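Local atomic coordinates of phospholipase C-beta (PLC-beta) (Sepia officinalis, PDB entry 3QR0), a protein that belongs to the phosphoinositide-specific phospholipase C family, combining PH, EF-hand-like, TIM-barrel and C2 domains in one chain and carrying a bound calcium ion. Residues L367-W372 against L414-H419; D26-W31 against I41-D46; I654-A659 against P699-K704; G646-T651 against A769-S774. All blocks are in the same frame, centred on the assembly; numbering follows the deposited sequence.

Interaction 1: L367-W372 against L414-H419. With CA (calcium ion), chain B.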
loop_
_atom_site.group_PDB
_atom_site.type_symbol
_atom_site.label_atom_id
_atom_site.label_comp_id
_atom_site.label_asym_id
_atom_site.label_seq_id
_atom_site.Cartn_x
_atom_site.Cartn_y
_atom_site.Cartn_z
ATOM N N LEU A 367 -12.081 -10.958 2.455
ATOM C CA LEU A 367 -12.836 -10.183 3.428
ATOM C C LEU A 367 -13.595 -11.116 4.343
ATOM O O LEU A 367 -13.813 -12.287 4.008
ATOM C CB LEU A 367 -13.848 -9.281 2.721
ATOM C CG LEU A 367 -13.400 -8.539 1.467
ATOM C CD1 LEU A 367 -14.605 -7.862 0.818
ATOM C CD2 LEU A 367 -12.311 -7.531 1.781
ATOM N N GLU A 368 -14.022 -10.592 5.487
ATOM C CA GLU A 368 -14.810 -11.366 6.428
ATOM C C GLU A 368 -16.165 -10.715 6.694
ATOM O O GLU A 368 -16.261 -9.497 6.865
ATOM C CB GLU A 368 -14.046 -11.535 7.732
ATOM C CG GLU A 368 -14.727 -12.466 8.729
ATOM C CD GLU A 368 -13.831 -12.824 9.890
ATOM O OE1 GLU A 368 -12.710 -12.282 9.958
ATOM O OE2 GLU A 368 -14.245 -13.638 10.745
ATOM N N LEU A 369 -17.199 -11.547 6.721
ATOM C CA LEU A 369 -18.561 -11.127 7.011
ATOM C C LEU A 369 -19.091 -12.030 8.123
ATOM O O LEU A 369 -19.270 -13.236 7.914
ATOM C CB LEU A 369 -19.449 -11.248 5.763
ATOM C CG LEU A 369 -19.193 -10.348 4.538
ATOM C CD1 LEU A 369 -17.882 -10.673 3.815
ATOM C CD2 LEU A 369 -20.354 -10.454 3.550
ATOM N N ASP A 370 -19.306 -11.446 9.303
ATOM C CA ASP A 370 -19.888 -12.153 10.447
ATOM C C ASP A 370 -21.393 -11.948 10.410
ATOM O O ASP A 370 -21.885 -10.870 10.765
ATOM C CB ASP A 370 -19.349 -11.602 11.776
ATOM C CG ASP A 370 -17.911 -11.993 12.049
ATOM O OD1 ASP A 370 -17.229 -12.559 11.168
ATOM O OD2 ASP A 370 -17.435 -11.709 13.167
ATOM N N CYS A 371 -22.122 -12.989 10.011
ATOM C CA CYS A 371 -23.558 -12.876 9.761
ATOM C C CYS A 371 -24.394 -13.379 10.940
ATOM O O CYS A 371 -24.180 -14.486 11.430
ATOM C CB CYS A 371 -23.926 -13.639 8.489
ATOM S SG CYS A 371 -22.906 -13.172 7.071
ATOM N N TRP A 372 -25.342 -12.553 11.380
ATOM C CA TRP A 372 -26.244 -12.880 12.490
ATOM C C TRP A 372 -27.696 -12.578 12.107
ATOM O O TRP A 372 -27.961 -11.781 11.197
ATOM C CB TRP A 372 -25.856 -12.079 13.746
ATOM C CG TRP A 372 -24.455 -12.363 14.233
ATOM C CD1 TRP A 372 -23.301 -11.794 13.782
ATOM C CD2 TRP A 372 -24.072 -13.287 15.262
ATOM N NE1 TRP A 372 -22.221 -12.303 14.469
ATOM C CE2 TRP A 372 -22.668 -13.226 15.378
ATOM C CE3 TRP A 372 -24.783 -14.157 16.098
ATOM C CZ2 TRP A 372 -21.954 -14.012 16.291
ATOM C CZ3 TRP A 372 -24.073 -14.940 17.007
ATOM C CH2 TRP A 372 -22.673 -14.857 17.096
ATOM N N LEU A 414 -14.744 -14.261 0.034
ATOM C CA LEU A 414 -15.523 -13.774 1.164
ATOM C C LEU A 414 -15.603 -14.857 2.224
ATOM O O LEU A 414 -16.166 -15.924 1.993
ATOM C CB LEU A 414 -16.926 -13.366 0.727
ATOM C CG LEU A 414 -17.010 -12.338 -0.403
ATOM C CD1 LEU A 414 -18.463 -12.002 -0.691
ATOM C CD2 LEU A 414 -16.224 -11.079 -0.066
ATOM N N SER A 415 -15.018 -14.574 3.381
ATOM C CA SER A 415 -15.027 -15.487 4.513
ATOM C C SER A 415 -16.281 -15.219 5.340
ATOM O O SER A 415 -16.380 -14.192 6.025
ATOM C CB SER A 415 -13.757 -15.304 5.355
ATOM O OG SER A 415 -13.766 -16.151 6.494
ATOM N N PHE A 416 -17.246 -16.132 5.243
ATOM C CA PHE A 416 -18.479 -16.065 6.014
ATOM C C PHE A 416 -18.302 -16.762 7.362
ATOM O O PHE A 416 -17.934 -17.931 7.424
ATOM C CB PHE A 416 -19.637 -16.730 5.264
ATOM C CG PHE A 416 -20.272 -15.859 4.210
ATOM C CD1 PHE A 416 -21.618 -15.535 4.279
ATOM C CD2 PHE A 416 -19.524 -15.368 3.147
ATOM C CE1 PHE A 416 -22.212 -14.730 3.298
ATOM C CE2 PHE A 416 -20.104 -14.563 2.170
ATOM C CZ PHE A 416 -21.450 -14.247 2.246
ATOM N N GLU A 417 -18.557 -16.033 8.438
ATOM C CA GLU A 417 -18.744 -16.641 9.745
ATOM C C GLU A 417 -20.250 -16.599 9.965
ATOM O O GLU A 417 -20.819 -15.557 10.285
ATOM C CB GLU A 417 -17.991 -15.869 10.819
ATOM C CG GLU A 417 -17.868 -16.603 12.129
ATOM C CD GLU A 417 -17.363 -15.705 13.241
ATOM O OE1 GLU A 417 -16.261 -15.136 13.094
ATOM O OE2 GLU A 417 -18.073 -15.567 14.257
ATOM N N ASN A 418 -20.889 -17.743 9.753
ATOM C CA ASN A 418 -22.337 -17.814 9.598
ATOM C C ASN A 418 -23.039 -18.232 10.889
ATOM O O ASN A 418 -22.851 -19.345 11.365
ATOM C CB ASN A 418 -22.635 -18.814 8.481
ATOM C CG ASN A 418 -24.006 -18.644 7.887
ATOM O OD1 ASN A 418 -24.919 -18.104 8.516
ATOM N ND2 ASN A 418 -24.171 -19.132 6.658
ATOM N N HIS A 419 -23.847 -17.338 11.453
ATOM C CA HIS A 419 -24.622 -17.656 12.657
ATOM C C HIS A 419 -26.128 -17.574 12.423
ATOM O O HIS A 419 -26.903 -17.594 13.373
ATOM C CB HIS A 419 -24.223 -16.726 13.804
ATOM C CG HIS A 419 -22.766 -16.770 14.123
ATOM N ND1 HIS A 419 -22.228 -17.686 14.999
ATOM C CD2 HIS A 419 -21.730 -16.035 13.659
ATOM C CE1 HIS A 419 -20.922 -17.506 15.070
ATOM N NE2 HIS A 419 -20.594 -16.509 14.267
HETATM CA CA CA B . -15.291 -12.994 12.771
HETATM O O HOH W 1 -14.693 -15.929 8.865
HETATM O O HOH W 2 -15.202 -12.771 15.218
HETATM O O HOH W 3 -13.093 -13.540 13.668
#

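Interaction 2: D26-W31 against I41-D46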
loop_
_atom_site.group_PDB
_atom_site.type_symbol
_atom_site.label_atom_id
_atom_site.label_comp_id
_atom_site.label_asym_id
_atom_site.label_seq_id
_atom_site.Cartn_x
_atom_site.Cartn_y
_atom_site.Cartn_z
ATOM N N ASP A 26 -14.892 21.634 -16.011
ATOM C CA ASP A 26 -16.330 21.557 -16.195
ATOM C C ASP A 26 -17.042 22.227 -15.016
ATOM O O ASP A 26 -16.480 22.366 -13.924
ATOM C CB ASP A 26 -16.775 20.094 -16.347
ATOM C CG ASP A 26 -16.665 19.590 -17.785
ATOM O OD1 ASP A 26 -17.161 20.276 -18.706
ATOM O OD2 ASP A 26 -16.101 18.498 -17.992
ATOM N N LYS A 27 -18.272 22.656 -15.265
ATOM C CA LYS A 27 -19.085 23.322 -14.260
ATOM C C LYS A 27 -19.800 22.274 -13.416
ATOM O O LYS A 27 -20.337 21.301 -13.945
ATOM C CB LYS A 27 -20.090 24.263 -14.931
ATOM C CG LYS A 27 -19.427 25.330 -15.804
ATOM C CD LYS A 27 -20.361 25.909 -16.872
ATOM C CE LYS A 27 -21.028 27.200 -16.434
ATOM N NZ LYS A 27 -21.488 28.011 -17.600
ATOM N N PHE A 28 -19.769 22.462 -12.100
ATOM C CA PHE A 28 -20.477 21.589 -11.163
ATOM C C PHE A 28 -21.145 22.432 -10.097
ATOM O O PHE A 28 -20.668 23.517 -9.777
ATOM C CB PHE A 28 -19.512 20.647 -10.444
ATOM C CG PHE A 28 -18.877 19.606 -11.323
ATOM C CD1 PHE A 28 -19.399 18.320 -11.385
ATOM C CD2 PHE A 28 -17.726 19.896 -12.045
ATOM C CE1 PHE A 28 -18.803 17.343 -12.175
ATOM C CE2 PHE A 28 -17.121 18.927 -12.840
ATOM C CZ PHE A 28 -17.664 17.647 -12.906
ATOM N N LEU A 29 -22.238 21.926 -9.535
ATOM C CA LEU A 29 -22.768 22.490 -8.302
ATOM C C LEU A 29 -22.176 21.695 -7.149
ATOM O O LEU A 29 -22.236 20.468 -7.144
ATOM C CB LEU A 29 -24.297 22.438 -8.253
ATOM C CG LEU A 29 -25.050 23.416 -9.156
ATOM C CD1 LEU A 29 -26.558 23.332 -8.886
ATOM C CD2 LEU A 29 -24.568 24.858 -8.988
ATOM N N LYS A 30 -21.585 22.402 -6.191
ATOM C CA LYS A 30 -20.982 21.778 -5.016
ATOM C C LYS A 30 -21.872 22.016 -3.802
ATOM O O LYS A 30 -22.346 23.125 -3.593
ATOM C CB LYS A 30 -19.595 22.374 -4.774
ATOM C CG LYS A 30 -18.836 21.769 -3.614
ATOM C CD LYS A 30 -17.496 22.459 -3.425
ATOM C CE LYS A 30 -16.601 21.663 -2.486
ATOM N NZ LYS A 30 -17.193 21.562 -1.127
ATOM N N TRP A 31 -22.087 20.972 -3.003
ATOM C CA TRP A 31 -22.886 21.084 -1.781
ATOM C C TRP A 31 -22.268 20.257 -0.653
ATOM O O TRP A 31 -21.412 19.405 -0.896
ATOM C CB TRP A 31 -24.330 20.645 -2.043
ATOM C CG TRP A 31 -24.456 19.218 -2.479
ATOM C CD1 TRP A 31 -24.280 18.726 -3.741
ATOM C CD2 TRP A 31 -24.786 18.094 -1.654
ATOM N NE1 TRP A 31 -24.471 17.368 -3.750
ATOM C CE2 TRP A 31 -24.787 16.955 -2.482
ATOM C CE3 TRP A 31 -25.068 17.940 -0.290
ATOM C CZ2 TRP A 31 -25.061 15.676 -1.996
ATOM C CZ3 TRP A 31 -25.344 16.670 0.194
ATOM C CH2 TRP A 31 -25.341 15.553 -0.660
ATOM N N ILE A 41 -19.184 25.800 -9.284
ATOM C CA ILE A 41 -17.739 25.901 -9.409
ATOM C C ILE A 41 -17.271 25.430 -10.787
ATOM O O ILE A 41 -17.967 24.663 -11.460
ATOM C CB ILE A 41 -17.015 25.076 -8.320
ATOM C CG1 ILE A 41 -17.296 23.576 -8.476
ATOM C CG2 ILE A 41 -17.434 25.552 -6.937
ATOM C CD1 ILE A 41 -16.311 22.684 -7.742
ATOM N N LEU A 42 -16.100 25.913 -11.197
ATOM C CA LEU A 42 -15.388 25.353 -12.339
ATOM C C LEU A 42 -14.301 24.445 -11.776
ATOM O O LEU A 42 -13.305 24.930 -11.239
ATOM C CB LEU A 42 -14.770 26.454 -13.199
ATOM C CG LEU A 42 -13.945 25.981 -14.404
ATOM C CD1 LEU A 42 -14.839 25.255 -15.411
ATOM C CD2 LEU A 42 -13.219 27.162 -15.058
ATOM N N LEU A 43 -14.517 23.136 -11.872
ATOM C CA LEU A 43 -13.569 22.148 -11.366
ATOM C C LEU A 43 -12.546 21.853 -12.457
ATOM O O LEU A 43 -12.908 21.695 -13.619
ATOM C CB LEU A 43 -14.306 20.864 -10.963
ATOM C CG LEU A 43 -13.507 19.786 -10.223
ATOM C CD1 LEU A 43 -12.968 20.328 -8.897
ATOM C CD2 LEU A 43 -14.374 18.550 -9.988
ATOM N N ARG A 44 -11.271 21.803 -12.089
ATOM C CA ARG A 44 -10.204 21.552 -13.056
ATOM C C ARG A 44 -9.185 20.559 -12.510
ATOM O O ARG A 44 -9.062 20.388 -11.294
ATOM C CB ARG A 44 -9.503 22.861 -13.428
ATOM C CG ARG A 44 -10.442 23.961 -13.913
ATOM C CD ARG A 44 -9.688 25.244 -14.182
ATOM N NE ARG A 44 -8.835 25.125 -15.360
ATOM C CZ ARG A 44 -7.942 26.034 -15.740
ATOM N NH1 ARG A 44 -7.769 27.143 -15.028
ATOM N NH2 ARG A 44 -7.220 25.833 -16.839
ATOM N N VAL A 45 -8.480 19.898 -13.427
ATOM C CA VAL A 45 -7.348 19.029 -13.099
ATOM C C VAL A 45 -6.092 19.666 -13.683
ATOM O O VAL A 45 -6.115 20.193 -14.803
ATOM C CB VAL A 45 -7.526 17.617 -13.707
ATOM C CG1 VAL A 45 -6.396 16.682 -13.263
ATOM C CG2 VAL A 45 -8.894 17.036 -13.325
ATOM N N ASP A 46 -4.987 19.634 -12.949
ATOM C CA ASP A 46 -3.737 20.115 -13.539
ATOM C C ASP A 46 -3.292 19.143 -14.647
ATOM O O ASP A 46 -3.717 17.981 -14.672
ATOM C CB ASP A 46 -2.649 20.296 -12.488
ATOM C CG ASP A 46 -2.138 18.983 -11.959
ATOM O OD1 ASP A 46 -1.053 18.547 -12.401
ATOM O OD2 ASP A 46 -2.839 18.380 -11.118
#

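Interaction 3: I654-A659 against P699-K704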
loop_
_atom_site.group_PDB
_atom_site.type_symbol
_atom_site.label_atom_id
_atom_site.label_comp_id
_atom_site.label_asym_id
_atom_site.label_seq_id
_atom_site.Cartn_x
_atom_site.Cartn_y
_atom_site.Cartn_z
ATOM N N ILE A 654 22.438 -0.496 5.082
ATOM C CA ILE A 654 21.655 0.713 4.871
ATOM C C ILE A 654 22.315 1.844 5.643
ATOM O O ILE A 654 22.375 1.810 6.873
ATOM C CB ILE A 654 20.193 0.553 5.351
ATOM C CG1 ILE A 654 19.533 -0.686 4.737
ATOM C CG2 ILE A 654 19.385 1.813 5.034
ATOM C CD1 ILE A 654 19.300 -0.606 3.250
ATOM N N LYS A 655 22.836 2.825 4.912
ATOM C CA LYS A 655 23.380 4.034 5.510
ATOM C C LYS A 655 22.369 5.160 5.335
ATOM O O LYS A 655 22.062 5.545 4.207
ATOM C CB LYS A 655 24.705 4.403 4.843
ATOM C CG LYS A 655 25.398 5.606 5.458
ATOM C CD LYS A 655 26.626 6.013 4.660
ATOM C CE LYS A 655 27.271 7.265 5.239
ATOM N NZ LYS A 655 27.613 7.110 6.687
ATOM N N ILE A 656 21.846 5.675 6.448
ATOM C CA ILE A 656 20.933 6.815 6.427
ATOM C C ILE A 656 21.757 8.098 6.405
ATOM O O ILE A 656 22.471 8.403 7.364
ATOM C CB ILE A 656 19.987 6.819 7.656
ATOM C CG1 ILE A 656 19.173 5.522 7.724
ATOM C CG2 ILE A 656 19.041 8.034 7.621
ATOM C CD1 ILE A 656 18.269 5.278 6.517
ATOM N N ILE A 657 21.659 8.847 5.311
ATOM C CA ILE A 657 22.511 10.016 5.094
ATOM C C ILE A 657 21.794 11.304 5.481
ATOM O O ILE A 657 22.293 12.077 6.302
ATOM C CB ILE A 657 22.982 10.089 3.623
ATOM C CG1 ILE A 657 23.854 8.870 3.290
ATOM C CG2 ILE A 657 23.780 11.354 3.367
ATOM C CD1 ILE A 657 24.116 8.700 1.812
ATOM N N SER A 658 20.620 11.526 4.899
ATOM C CA SER A 658 19.871 12.749 5.144
ATOM C C SER A 658 18.387 12.560 4.856
ATOM O O SER A 658 17.960 11.494 4.423
ATOM C CB SER A 658 20.428 13.880 4.277
ATOM O OG SER A 658 20.195 13.629 2.902
ATOM N N ALA A 659 17.608 13.602 5.122
ATOM C CA ALA A 659 16.194 13.628 4.764
ATOM C C ALA A 659 15.810 15.014 4.281
ATOM O O ALA A 659 16.472 15.994 4.613
ATOM C CB ALA A 659 15.326 13.214 5.945
ATOM N N PRO A 699 17.478 17.858 7.391
ATOM C CA PRO A 699 18.338 17.271 8.423
ATOM C C PRO A 699 19.421 16.381 7.817
ATOM O O PRO A 699 19.136 15.627 6.890
ATOM C CB PRO A 699 17.364 16.437 9.265
ATOM C CG PRO A 699 16.212 16.149 8.348
ATOM C CD PRO A 699 16.087 17.376 7.497
ATOM N N TYR A 700 20.645 16.475 8.334
ATOM C CA TYR A 700 21.775 15.702 7.809
ATOM C C TYR A 700 22.287 14.740 8.879
ATOM O O TYR A 700 23.056 15.122 9.751
ATOM C CB TYR A 700 22.874 16.663 7.326
ATOM C CG TYR A 700 24.119 16.022 6.725
ATOM C CD1 TYR A 700 24.035 14.912 5.891
ATOM C CD2 TYR A 700 25.384 16.562 6.965
ATOM C CE1 TYR A 700 25.178 14.337 5.334
ATOM C CE2 TYR A 700 26.533 15.995 6.410
ATOM C CZ TYR A 700 26.417 14.884 5.589
ATOM O OH TYR A 700 27.536 14.311 5.036
ATOM N N TYR A 701 21.844 13.486 8.812
ATOM C CA TYR A 701 22.145 12.502 9.859
ATOM C C TYR A 701 23.580 12.001 9.748
ATOM O O TYR A 701 24.277 11.883 10.755
ATOM C CB TYR A 701 21.178 11.311 9.806
ATOM C CG TYR A 701 19.721 11.709 9.793
ATOM C CD1 TYR A 701 19.060 12.074 10.970
ATOM C CD2 TYR A 701 19.008 11.740 8.605
ATOM C CE1 TYR A 701 17.718 12.448 10.951
ATOM C CE2 TYR A 701 17.672 12.111 8.578
ATOM C CZ TYR A 701 17.033 12.465 9.749
ATOM O OH TYR A 701 15.707 12.834 9.699
ATOM N N ASP A 702 24.010 11.708 8.520
ATOM C CA ASP A 702 25.338 11.164 8.262
ATOM C C ASP A 702 25.651 10.038 9.247
ATOM O O ASP A 702 26.654 10.074 9.969
ATOM C CB ASP A 702 26.391 12.276 8.346
ATOM C CG ASP A 702 27.763 11.825 7.882
ATOM O OD1 ASP A 702 27.849 10.932 7.013
ATOM O OD2 ASP A 702 28.756 12.369 8.387
ATOM N N GLU A 703 24.771 9.046 9.283
ATOM C CA GLU A 703 24.857 7.978 10.270
ATOM C C GLU A 703 25.759 6.865 9.774
ATOM O O GLU A 703 25.779 6.563 8.584
ATOM C CB GLU A 703 23.469 7.415 10.570
ATOM C CG GLU A 703 23.395 6.535 11.816
ATOM C CD GLU A 703 23.673 7.294 13.106
ATOM O OE1 GLU A 703 23.327 8.492 13.195
ATOM O OE2 GLU A 703 24.236 6.682 14.041
ATOM N N LYS A 704 26.508 6.263 10.694
ATOM C CA LYS A 704 27.277 5.066 10.394
ATOM C C LYS A 704 26.329 3.994 9.849
ATOM O O LYS A 704 25.185 3.881 10.297
ATOM C CB LYS A 704 27.996 4.565 11.653
ATOM C CG LYS A 704 28.765 3.252 11.486
ATOM C CD LYS A 704 29.905 3.380 10.478
ATOM C CE LYS A 704 30.577 2.040 10.197
ATOM N NZ LYS A 704 31.386 2.081 8.936
HETATM O O HOH W 4 22.632 4.374 8.884
#

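Interaction 4: G646-T651 against A769-S774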
loop_
_atom_site.group_PDB
_atom_site.type_symbol
_atom_site.label_atom_id
_atom_site.label_comp_id
_atom_site.label_asym_id
_atom_site.label_seq_id
_atom_site.Cartn_x
_atom_site.Cartn_y
_atom_site.Cartn_z
ATOM N N GLY A 646 19.863 -24.069 -2.494
ATOM C CA GLY A 646 19.163 -23.577 -3.682
ATOM C C GLY A 646 18.708 -22.133 -3.580
ATOM O O GLY A 646 18.143 -21.600 -4.532
ATOM N N VAL A 647 18.945 -21.503 -2.430
ATOM C CA VAL A 647 18.586 -20.103 -2.199
ATOM C C VAL A 647 19.825 -19.355 -1.726
ATOM O O VAL A 647 20.412 -19.703 -0.703
ATOM C CB VAL A 647 17.492 -19.978 -1.118
ATOM C CG1 VAL A 647 17.222 -18.517 -0.786
ATOM C CG2 VAL A 647 16.214 -20.694 -1.561
ATOM N N VAL A 648 20.220 -18.323 -2.466
ATOM C CA VAL A 648 21.425 -17.579 -2.125
ATOM C C VAL A 648 21.117 -16.583 -1.010
ATOM O O VAL A 648 20.210 -15.752 -1.132
ATOM C CB VAL A 648 22.030 -16.860 -3.350
ATOM C CG1 VAL A 648 23.320 -16.137 -2.961
ATOM C CG2 VAL A 648 22.316 -17.870 -4.460
ATOM N N ALA A 649 21.870 -16.695 0.080
ATOM C CA ALA A 649 21.745 -15.787 1.207
ATOM C C ALA A 649 22.287 -14.422 0.808
ATOM O O ALA A 649 23.115 -14.319 -0.099
ATOM C CB ALA A 649 22.502 -16.331 2.416
ATOM N N GLY A 650 21.817 -13.381 1.492
ATOM C CA GLY A 650 22.148 -12.006 1.140
ATOM C C GLY A 650 22.767 -11.226 2.279
ATOM O O GLY A 650 22.761 -11.665 3.432
ATOM N N THR A 651 23.338 -10.078 1.931
ATOM C CA THR A 651 23.773 -9.079 2.895
ATOM C C THR A 651 23.133 -7.771 2.465
ATOM O O THR A 651 23.069 -7.473 1.266
ATOM C CB THR A 651 25.312 -8.928 2.927
ATOM O OG1 THR A 651 25.911 -10.204 3.171
ATOM C CG2 THR A 651 25.746 -7.966 4.032
ATOM N N ALA A 769 23.340 -4.138 -1.448
ATOM C CA ALA A 769 22.593 -5.389 -1.552
ATOM C C ALA A 769 23.368 -6.326 -2.454
ATOM O O ALA A 769 23.597 -6.030 -3.624
ATOM C CB ALA A 769 21.194 -5.155 -2.104
ATOM N N LYS A 770 23.779 -7.455 -1.897
ATOM C CA LYS A 770 24.612 -8.402 -2.612
ATOM C C LYS A 770 24.487 -9.772 -1.983
ATOM O O LYS A 770 23.915 -9.926 -0.900
ATOM C CB LYS A 770 26.076 -7.955 -2.581
ATOM C CG LYS A 770 26.640 -7.773 -1.180
ATOM C CD LYS A 770 28.102 -7.360 -1.226
ATOM C CE LYS A 770 28.647 -7.102 0.165
ATOM N NZ LYS A 770 29.953 -6.387 0.103
ATOM N N ASP A 771 25.039 -10.762 -2.672
ATOM C CA ASP A 771 25.046 -12.120 -2.176
ATOM C C ASP A 771 25.962 -12.207 -0.961
ATOM O O ASP A 771 27.004 -11.542 -0.905
ATOM C CB ASP A 771 25.485 -13.097 -3.271
ATOM C CG ASP A 771 24.522 -13.128 -4.444
ATOM O OD1 ASP A 771 23.412 -12.561 -4.326
ATOM O OD2 ASP A 771 24.870 -13.716 -5.490
ATOM N N TYR A 772 25.545 -13.016 0.013
ATOM C CA TYR A 772 26.283 -13.202 1.255
ATOM C C TYR A 772 27.600 -13.931 0.990
ATOM O O TYR A 772 27.599 -15.084 0.554
ATOM C CB TYR A 772 25.434 -13.991 2.254
ATOM C CG TYR A 772 26.170 -14.405 3.505
ATOM C CD1 TYR A 772 26.610 -13.454 4.424
ATOM C CD2 TYR A 772 26.423 -15.751 3.777
ATOM C CE1 TYR A 772 27.291 -13.831 5.575
ATOM C CE2 TYR A 772 27.099 -16.136 4.923
ATOM C CZ TYR A 772 27.528 -15.173 5.817
ATOM O OH TYR A 772 28.195 -15.554 6.952
ATOM N N VAL A 773 28.714 -13.250 1.256
ATOM C CA VAL A 773 30.045 -13.834 1.077
ATOM C C VAL A 773 30.551 -14.392 2.408
ATOM O O VAL A 773 30.916 -13.637 3.313
ATOM C CB VAL A 773 31.058 -12.816 0.488
ATOM C CG1 VAL A 773 30.711 -12.512 -0.968
ATOM C CG2 VAL A 773 31.116 -11.530 1.315
ATOM N N SER A 774 30.557 -15.718 2.523
ATOM C CA SER A 774 30.936 -16.389 3.770
ATOM C C SER A 774 32.397 -16.136 4.140
ATOM O O SER A 774 33.133 -15.473 3.407
ATOM C CB SER A 774 30.694 -17.896 3.653
ATOM O OG SER A 774 30.875 -18.537 4.904
#

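Interaction 1: L367-W372 against L414-H419
Trp372 and His419 form an offset stack. Their planes are 6° apart, and the centroids of the Trp372 six-membered ring and the His419 ring lie 3.8 Å apart. His419 CD2 sits over one indole face near its rim, 3.3 Å from Trp372 CZ2, and His419 CB adds a CH-pi contact over the same ring. At the imidazole edge, in its plane, lie Cys371 O and the carboxylate of Glu417. His419 NE2 donates to the anti lone pair of Glu417 OE2 at 2.7 Å, which fixes the turn of the ring. Glu417 OE2 also bonds Thr503. Cys371 SG approaches the Phe416 ring obliquely, 3.9 Å from CD1.

Five backbone hydrogen bonds zip the strands in parallel, from Ser415 N to His419 N. On the face of Glu368, Asp370 and Glu417, three carboxylates meet at calcium. Glu368 reaches it with an extended chain, CG anti to the backbone N (chi1 -174°). Its OE2 and Glu417 OE1 each bind at 2.4 Å, while Asp370 binds through both oxygens, and its OD2 also bonds Tyr341. Arg570 pairs with Glu368 OE1. Asn339 and two waters complete the calcium site, set on neighbouring parallel strands of the TIM-barrel X domain.

Interaction 2: D26-W31 against I41-D46
Phe28 and Leu43 meet at an angle on the face of the strand pair that also carries Ile41. Leu43 CB approaches the Phe28 ring obliquely and lies nearest CD2, at 3.7 Å, and CE2. Leu43 CD2 follows at 4.0 Å from Phe28 CE2. The Phe28 CG lies beside its own backbone N (chi1 -68°), and the ring reaches the Leu43 side chain. Ile41 lies near the root of the same side chain, its CG1 4.2 Å from Phe28 CB. That CG1 sits between the Ile41 backbone N and carbonyl carbon (chi1 64°) and also packs on Phe28 O.

Leu42 and Lys27 share the other face. Leu42 CD1 folds back over the backbone of Asp26, 3.6 Å from its O, while the Lys27 chain leads away.

Four backbone hydrogen bonds join the strands. Phe28 and Ile41 exchange a nearly straight pair, with Ile41 N to Phe28 O at 2.8 Å. Asp26 and Leu43 make a second pair, more bent. Lys27 and Leu42 form the non-hydrogen-bonded pair between them. Trp133 of helix 127-141 meets Phe28 edge-to-face, touches Leu43 and donates to Asp26 OD2. Leu122 of strand 118-124 touches both Phe28 and Leu43. This is the first beta hairpin of a PH domain, its Phe28 and Leu43 face packed against helix 127-141, the C-terminal helix of the fold.

Interaction 3: I654-A659 against P699-K704
Segment 654-659 of strand 650-660 and the irregular segment 699-704 run in opposite directions, 176° apart end to end. Three backbone hydrogen bonds tie them. Ala659 N donates to Pro699 O, and Glu703 N to Ile656 O, both at 3.1 Å and fairly straight. Between them Asp702 N reaches Ile657 O at 2.8 Å with an N-H...O angle of 177°. Ile657 and Ser658 form a classic beta bulge opposite Phe764. Water 4 accepts from Ile656 N and donates to Lys704 O, extending the link.

Lys655 crosses to the loop with an extended chain that bends only at its last torsion (chi4 55°). This brings NZ to Glu703 O at 2.7 Å, from above the carbonyl plane. Asp702 OD1 makes a long salt bridge to the same NZ at 3.8 Å. Tyr701 points toward the strand. Its CD2 meets Ile656 CG2 at 3.8 Å, and Ala659 CB lies at the ring edge, 3.7 Å from CE2. Tyr700 turns the other way. Its CE1 meets Ile657 CG2 at 3.8 Å, with the methyl in the ring plane, while Asp702 CB lies over one face of the ring, toward its rim. Pro699 CG packs on Ala659 CB.

The Tyr701 hydroxyl bonds Ser669 of strand 669-676, whose Val671 also touches the ring and Ile656. Lys690 pairs with Glu703. Glu230 of helix 230-238 bonds Ser658 OG and touches Ile657 and Tyr700. Along this part, strand 650-660 has strand 761-771 on one edge, and on the other the loop that leads into strand 706-711.

Interaction 4: G646-T651 against A769-S774
Thr651 and Lys770 form an antiparallel hydrogen-bonded pair between strands 650-660 and 761-771, neighbours in one sheet of the C2 beta-sandwich. Thr651 N donates to Lys770 O at 2.9 Å, and Lys770 N returns a longer bond to Thr651 O at 3.2 Å. Both are close to straight. Gly650 and Asp771 make the next, non-hydrogen-bonded pair, where Gly650 CA lies 3.4 Å from Lys770 O as a weak CA-H...O contact.

Beyond the paired strands, Tyr772 N donates to Ala649 O at 2.8 Å. The N-H points straight at the oxygen (172°), yet the donor stands above the carbonyl plane, 39° out of it.

Thr651 OG1 and Asp771 OD2 find partners outside the two segments: Lys709 O on neighbouring strand 706-711 and Ser262 OG. Only packing joins side chains across the contact. Ala649 CB meets Tyr772 CB at 3.8 Å. The Val648 side chain crosses that of Asp771 at an angle, with CG1 3.6 Å from Asp771 CG. Tyr772 has CG anti to the backbone N (chi1 172°), which places one ring edge beside Thr651: OG1 lies in the ring plane, 3.6 Å from Tyr772 CD1.

How the interactions relate
Along the chain interaction 2 comes first, in the PH domain, then interaction 1 in the TIM-barrel X domain, then interactions 3 and 4 near the C-terminal end. Interaction 3 is nested inside the loop that interaction 4 closes. These two share strand 650-660, and their centres are 25 Å apart. Interaction 4 pairs two strands of the C2 sheet near one end of strand 650-660, and interaction 3 lays a loop along the strand farther on. The other pairs lie farther apart. The centres of interactions 1 and 2 are 41 Å apart, and those of interactions 2 and 4 are 55 Å apart. Three separate domains are therefore sampled, and of the four contacts interaction 1 alone holds calcium ligands.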